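Local coordinates for type I site-specific restriction-modification system, R (Restriction) subunit (Vibrio vulnificus, PDB 3H1T), which is an N-terminal fragment of a putative type I restriction subunit that probably uses ATP hydrolysis to translocate DNA before cutting it, at residues A[356-368]-A[564-576]. Residues are numbered along the deposited sequence; the frame is centred on the assembly and turned at random.
Sequences PIYTYSLRQGIDD and NFADPDFDGYPEI
Phe570 carries its ring to Ser361 because CG stands anti to the backbone N (chi1 -165°), and Arg363, with CG likewise anti, bends at chi3 (92°) to bring its guanidinium beside Asp569. The Phe570 ring lies against the turn from strand 358-360 into helix 362-368. Ser361 CB sits over one face, 3.9 Å from the ring centroid, in a CH-pi contact. Leu362 N lies over the same face, also offset toward the rim. Thr359 CG2 comes to the ring edge, 4.2 Å from Phe570 CE1.

The first turn of helix 362-368 also grips the carbonyl of Phe570. Arg363 N donates to Phe570 O at 2.8 Å, and Leu362 N adds a weak bond to the same oxygen at 3.0 Å. Ser361 caps the helix by accepting from Gln364 N. A backbone carbonyl from the other segment thus takes two of the helix's first N-H groups, while Ser361 takes a third.

Arg363 runs alongside the end of helix 568-571. Its CG packs on Gly572 CA at 3.8 Å, and its NH1 is 2.7 Å from Asp569 O. Leu362 CD2 touches Asp571 CB at 3.9 Å. The carboxylate of Asp571 is salt-bridged to Lys534.

The contact joins the two RecA-like domains expected of a superfamily 2 helicase motor. Strand 358-360 is an edge strand of the seven-stranded parallel sheet, next to strand 200-205. Helix 568-571 precedes strand 576-582 of the second sheet, and Ile366 and Pro574 both reach Tyr374 on strand 374-381 of that sheet.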
loop_
_atom_site.group_PDB
_atom_site.type_symbol
_atom_site.label_atom_id
_atom_site.label_comp_id
_atom_site.label_asym_id
_atom_site.label_seq_id
_atom_site.Cartn_x
_atom_site.Cartn_y
_atom_site.Cartn_z
ATOM N N PRO A 356 -13.431 -6.290 1.611
ATOM C CA PRO A 356 -12.310 -5.802 2.415
ATOM C C PRO A 356 -12.707 -5.072 3.696
ATOM O O PRO A 356 -13.686 -4.330 3.718
ATOM C CB PRO A 356 -11.553 -4.907 1.431
ATOM C CG PRO A 356 -12.655 -4.388 0.521
ATOM C CD PRO A 356 -13.458 -5.640 0.285
ATOM N N ILE A 357 -11.948 -5.300 4.764
ATOM C CA ILE A 357 -12.211 -4.635 6.039
ATOM C C ILE A 357 -11.585 -3.238 6.011
ATOM O O ILE A 357 -11.905 -2.369 6.819
ATOM C CB ILE A 357 -11.676 -5.493 7.227
ATOM C CG1 ILE A 357 -10.200 -5.840 7.051
ATOM C CG2 ILE A 357 -12.458 -6.791 7.295
ATOM C CD1 ILE A 357 -9.257 -4.767 7.469
ATOM N N TYR A 358 -10.699 -3.042 5.038
ATOM C CA TYR A 358 -10.017 -1.779 4.829
ATOM C C TYR A 358 -9.351 -1.755 3.454
ATOM O O TYR A 358 -8.878 -2.784 2.960
ATOM C CB TYR A 358 -8.960 -1.554 5.916
ATOM C CG TYR A 358 -8.285 -0.205 5.841
ATOM C CD1 TYR A 358 -9.026 0.969 5.942
ATOM C CD2 TYR A 358 -6.912 -0.099 5.654
ATOM C CE1 TYR A 358 -8.409 2.221 5.872
ATOM C CE2 TYR A 358 -6.285 1.146 5.574
ATOM C CZ TYR A 358 -7.039 2.302 5.688
ATOM O OH TYR A 358 -6.426 3.529 5.638
ATOM N N THR A 359 -9.344 -0.574 2.841
ATOM C CA THR A 359 -8.725 -0.368 1.546
ATOM C C THR A 359 -7.852 0.882 1.583
ATOM O O THR A 359 -8.320 1.956 1.941
ATOM C CB THR A 359 -9.764 -0.138 0.408
ATOM O OG1 THR A 359 -10.541 -1.320 0.193
ATOM C CG2 THR A 359 -9.045 0.223 -0.884
ATOM N N TYR A 360 -6.576 0.738 1.236
ATOM C CA TYR A 360 -5.668 1.879 1.162
ATOM C C TYR A 360 -5.232 1.905 -0.293
ATOM O O TYR A 360 -4.376 1.122 -0.697
ATOM C CB TYR A 360 -4.445 1.714 2.073
ATOM C CG TYR A 360 -3.638 2.996 2.187
ATOM C CD1 TYR A 360 -4.169 4.125 2.814
ATOM C CD2 TYR A 360 -2.375 3.107 1.606
ATOM C CE1 TYR A 360 -3.456 5.335 2.860
ATOM C CE2 TYR A 360 -1.660 4.305 1.646
ATOM C CZ TYR A 360 -2.206 5.416 2.270
ATOM O OH TYR A 360 -1.514 6.604 2.288
ATOM N N SER A 361 -5.813 2.812 -1.077
ATOM C CA SER A 361 -5.534 2.916 -2.506
ATOM C C SER A 361 -4.248 3.614 -2.901
ATOM O O SER A 361 -3.511 4.122 -2.065
ATOM C CB SER A 361 -6.700 3.606 -3.219
ATOM O OG SER A 361 -6.773 4.983 -2.906
ATOM N N LEU A 362 -3.997 3.618 -4.205
ATOM C CA LEU A 362 -2.833 4.285 -4.768
ATOM C C LEU A 362 -3.139 5.770 -4.655
ATOM O O LEU A 362 -2.265 6.589 -4.384
ATOM C CB LEU A 362 -2.661 3.879 -6.235
ATOM C CG LEU A 362 -1.642 4.664 -7.066
ATOM C CD1 LEU A 362 -0.316 4.706 -6.343
ATOM C CD2 LEU A 362 -1.479 4.011 -8.432
ATOM N N ARG A 363 -4.410 6.087 -4.877
ATOM C CA ARG A 363 -4.937 7.439 -4.801
ATOM C C ARG A 363 -4.654 8.047 -3.426
ATOM O O ARG A 363 -4.144 9.151 -3.326
ATOM C CB ARG A 363 -6.447 7.393 -5.056
ATOM C CG ARG A 363 -7.114 8.735 -5.254
ATOM C CD ARG A 363 -8.613 8.620 -5.503
ATOM N NE ARG A 363 -9.424 8.711 -4.288
ATOM C CZ ARG A 363 -9.671 7.706 -3.447
ATOM N NH1 ARG A 363 -9.175 6.493 -3.666
ATOM N NH2 ARG A 363 -10.429 7.914 -2.379
ATOM N N GLN A 364 -4.991 7.324 -2.364
ATOM C CA GLN A 364 -4.757 7.822 -1.011
ATOM C C GLN A 364 -3.258 7.908 -0.721
ATOM O O GLN A 364 -2.796 8.889 -0.147
ATOM C CB GLN A 364 -5.436 6.920 0.025
ATOM C CG GLN A 364 -5.750 7.633 1.319
ATOM C CD GLN A 364 -6.806 6.927 2.152
ATOM O OE1 GLN A 364 -7.688 6.251 1.621
ATOM N NE2 GLN A 364 -6.734 7.102 3.466
ATOM N N GLY A 365 -2.510 6.881 -1.114
ATOM C CA GLY A 365 -1.077 6.892 -0.911
ATOM C C GLY A 365 -0.422 8.109 -1.545
ATOM O O GLY A 365 0.394 8.785 -0.907
ATOM N N ILE A 366 -0.765 8.416 -2.789
ATOM C CA ILE A 366 -0.177 9.584 -3.434
ATOM C C ILE A 366 -0.598 10.844 -2.693
ATOM O O ILE A 366 0.213 11.731 -2.452
ATOM C CB ILE A 366 -0.627 9.777 -4.913
ATOM C CG1 ILE A 366 -0.189 8.594 -5.776
ATOM C CG2 ILE A 366 0.016 11.043 -5.477
ATOM C CD1 ILE A 366 -0.776 8.640 -7.166
ATOM N N ASP A 367 -1.868 10.920 -2.321
ATOM C CA ASP A 367 -2.330 12.095 -1.614
ATOM C C ASP A 367 -1.683 12.269 -0.247
ATOM O O ASP A 367 -1.562 13.387 0.235
ATOM C CB ASP A 367 -3.845 12.091 -1.442
ATOM C CG ASP A 367 -4.368 13.461 -1.069
ATOM O OD1 ASP A 367 -4.038 14.412 -1.808
ATOM O OD2 ASP A 367 -5.089 13.598 -0.056
ATOM N N ASP A 368 -1.260 11.175 0.373
ATOM C CA ASP A 368 -0.645 11.269 1.688
ATOM C C ASP A 368 0.862 11.486 1.606
ATOM O O ASP A 368 1.523 11.666 2.628
ATOM C CB ASP A 368 -0.928 10.000 2.499
ATOM C CG ASP A 368 -2.393 9.858 2.895
ATOM O OD1 ASP A 368 -3.174 10.815 2.737
ATOM O OD2 ASP A 368 -2.751 8.776 3.389
ATOM N N ASN A 564 -7.395 1.696 -21.474
ATOM C CA ASN A 564 -8.148 0.491 -21.173
ATOM C C ASN A 564 -8.252 0.208 -19.667
ATOM O O ASN A 564 -9.327 -0.127 -19.178
ATOM C CB ASN A 564 -7.473 -0.691 -21.868
ATOM C CG ASN A 564 -8.458 -1.703 -22.408
ATOM O OD1 ASN A 564 -9.091 -2.451 -21.658
ATOM N ND2 ASN A 564 -8.586 -1.739 -23.733
ATOM N N PHE A 565 -7.142 0.332 -18.938
ATOM C CA PHE A 565 -7.129 0.051 -17.510
ATOM C C PHE A 565 -7.174 1.302 -16.634
ATOM O O PHE A 565 -6.801 1.264 -15.462
ATOM C CB PHE A 565 -5.898 -0.797 -17.196
ATOM C CG PHE A 565 -5.887 -2.119 -17.915
ATOM C CD1 PHE A 565 -6.712 -3.159 -17.483
ATOM C CD2 PHE A 565 -5.090 -2.319 -19.050
ATOM C CE1 PHE A 565 -6.754 -4.383 -18.158
ATOM C CE2 PHE A 565 -5.123 -3.547 -19.740
ATOM C CZ PHE A 565 -5.963 -4.578 -19.287
ATOM N N ALA A 566 -7.650 2.409 -17.197
ATOM C CA ALA A 566 -7.765 3.646 -16.439
ATOM C C ALA A 566 -8.658 3.375 -15.226
ATOM O O ALA A 566 -9.736 2.790 -15.350
ATOM C CB ALA A 566 -8.369 4.740 -17.311
ATOM N N ASP A 567 -8.210 3.811 -14.056
ATOM C CA ASP A 567 -8.954 3.561 -12.824
ATOM C C ASP A 567 -8.741 4.722 -11.853
ATOM O O ASP A 567 -7.898 4.653 -10.966
ATOM C CB ASP A 567 -8.444 2.259 -12.203
ATOM C CG ASP A 567 -9.293 1.789 -11.051
ATOM O OD1 ASP A 567 -10.139 2.577 -10.588
ATOM O OD2 ASP A 567 -9.108 0.635 -10.601
ATOM N N PRO A 568 -9.516 5.802 -12.004
ATOM C CA PRO A 568 -9.402 6.983 -11.144
ATOM C C PRO A 568 -9.774 6.747 -9.677
ATOM O O PRO A 568 -9.227 7.383 -8.775
ATOM C CB PRO A 568 -10.331 7.983 -11.829
ATOM C CG PRO A 568 -10.339 7.517 -13.258
ATOM C CD PRO A 568 -10.486 6.050 -13.079
ATOM N N ASP A 569 -10.695 5.826 -9.437
ATOM C CA ASP A 569 -11.120 5.539 -8.074
ATOM C C ASP A 569 -9.978 4.998 -7.233
ATOM O O ASP A 569 -9.768 5.448 -6.117
ATOM C CB ASP A 569 -12.291 4.558 -8.071
ATOM C CG ASP A 569 -13.565 5.177 -8.612
ATOM O OD1 ASP A 569 -13.638 6.423 -8.668
ATOM O OD2 ASP A 569 -14.504 4.438 -8.975
ATOM N N PHE A 570 -9.230 4.045 -7.770
ATOM C CA PHE A 570 -8.116 3.473 -7.038
ATOM C C PHE A 570 -6.802 4.215 -7.288
ATOM O O PHE A 570 -5.973 4.343 -6.376
ATOM C CB PHE A 570 -7.938 1.993 -7.399
ATOM C CG PHE A 570 -7.049 1.242 -6.451
ATOM C CD1 PHE A 570 -7.539 0.797 -5.224
ATOM C CD2 PHE A 570 -5.718 1.012 -6.765
ATOM C CE1 PHE A 570 -6.719 0.139 -4.334
ATOM C CE2 PHE A 570 -4.887 0.348 -5.871
ATOM C CZ PHE A 570 -5.393 -0.086 -4.655
ATOM N N ASP A 571 -6.613 4.722 -8.505
ATOM C CA ASP A 571 -5.365 5.408 -8.836
ATOM C C ASP A 571 -5.407 6.927 -8.853
ATOM O O ASP A 571 -4.357 7.557 -8.791
ATOM C CB ASP A 571 -4.835 4.969 -10.209
ATOM C CG ASP A 571 -5.059 3.500 -10.487
ATOM O OD1 ASP A 571 -5.022 2.689 -9.523
ATOM O OD2 ASP A 571 -5.260 3.159 -11.678
ATOM N N GLY A 572 -6.597 7.516 -8.924
ATOM C CA GLY A 572 -6.667 8.963 -9.016
ATOM C C GLY A 572 -6.271 9.271 -10.455
ATOM O O GLY A 572 -6.056 8.342 -11.229
ATOM N N TYR A 573 -6.179 10.542 -10.834
ATOM C CA TYR A 573 -5.799 10.909 -12.202
ATOM C C TYR A 573 -4.312 11.227 -12.228
ATOM O O TYR A 573 -3.718 11.553 -11.198
ATOM C CB TYR A 573 -6.594 12.133 -12.701
ATOM C CG TYR A 573 -8.094 11.913 -12.774
ATOM C CD1 TYR A 573 -8.921 12.190 -11.683
ATOM C CD2 TYR A 573 -8.683 11.372 -13.918
ATOM C CE1 TYR A 573 -10.294 11.931 -11.728
ATOM C CE2 TYR A 573 -10.051 11.104 -13.970
ATOM C CZ TYR A 573 -10.846 11.384 -12.869
ATOM O OH TYR A 573 -12.186 11.096 -12.912
ATOM N N PRO A 574 -3.677 11.122 -13.401
ATOM C CA PRO A 574 -2.249 11.441 -13.397
ATOM C C PRO A 574 -2.026 12.949 -13.450
ATOM O O PRO A 574 -2.899 13.697 -13.891
ATOM C CB PRO A 574 -1.742 10.726 -14.640
ATOM C CG PRO A 574 -2.880 10.885 -15.572
ATOM C CD PRO A 574 -4.076 10.536 -14.696
ATOM N N GLU A 575 -0.864 13.393 -12.981
ATOM C CA GLU A 575 -0.539 14.808 -12.985
ATOM C C GLU A 575 -0.614 15.315 -14.413
ATOM O O GLU A 575 -1.321 16.271 -14.702
ATOM C CB GLU A 575 0.860 15.023 -12.417
ATOM C CG GLU A 575 1.098 14.313 -11.085
ATOM C CD GLU A 575 0.393 14.969 -9.910
ATOM O OE1 GLU A 575 0.648 16.169 -9.669
ATOM O OE2 GLU A 575 -0.395 14.282 -9.219
ATOM N N ILE A 576 0.114 14.664 -15.307
ATOM C CA ILE A 576 0.107 15.040 -16.707
ATOM C C ILE A 576 -0.215 13.800 -17.517
ATOM O O ILE A 576 0.130 12.680 -17.133
ATOM C CB ILE A 576 1.482 15.545 -17.201
ATOM C CG1 ILE A 576 1.979 16.691 -16.334
ATOM C CG2 ILE A 576 1.369 15.999 -18.637
ATOM C CD1 ILE A 576 2.437 16.240 -15.000
#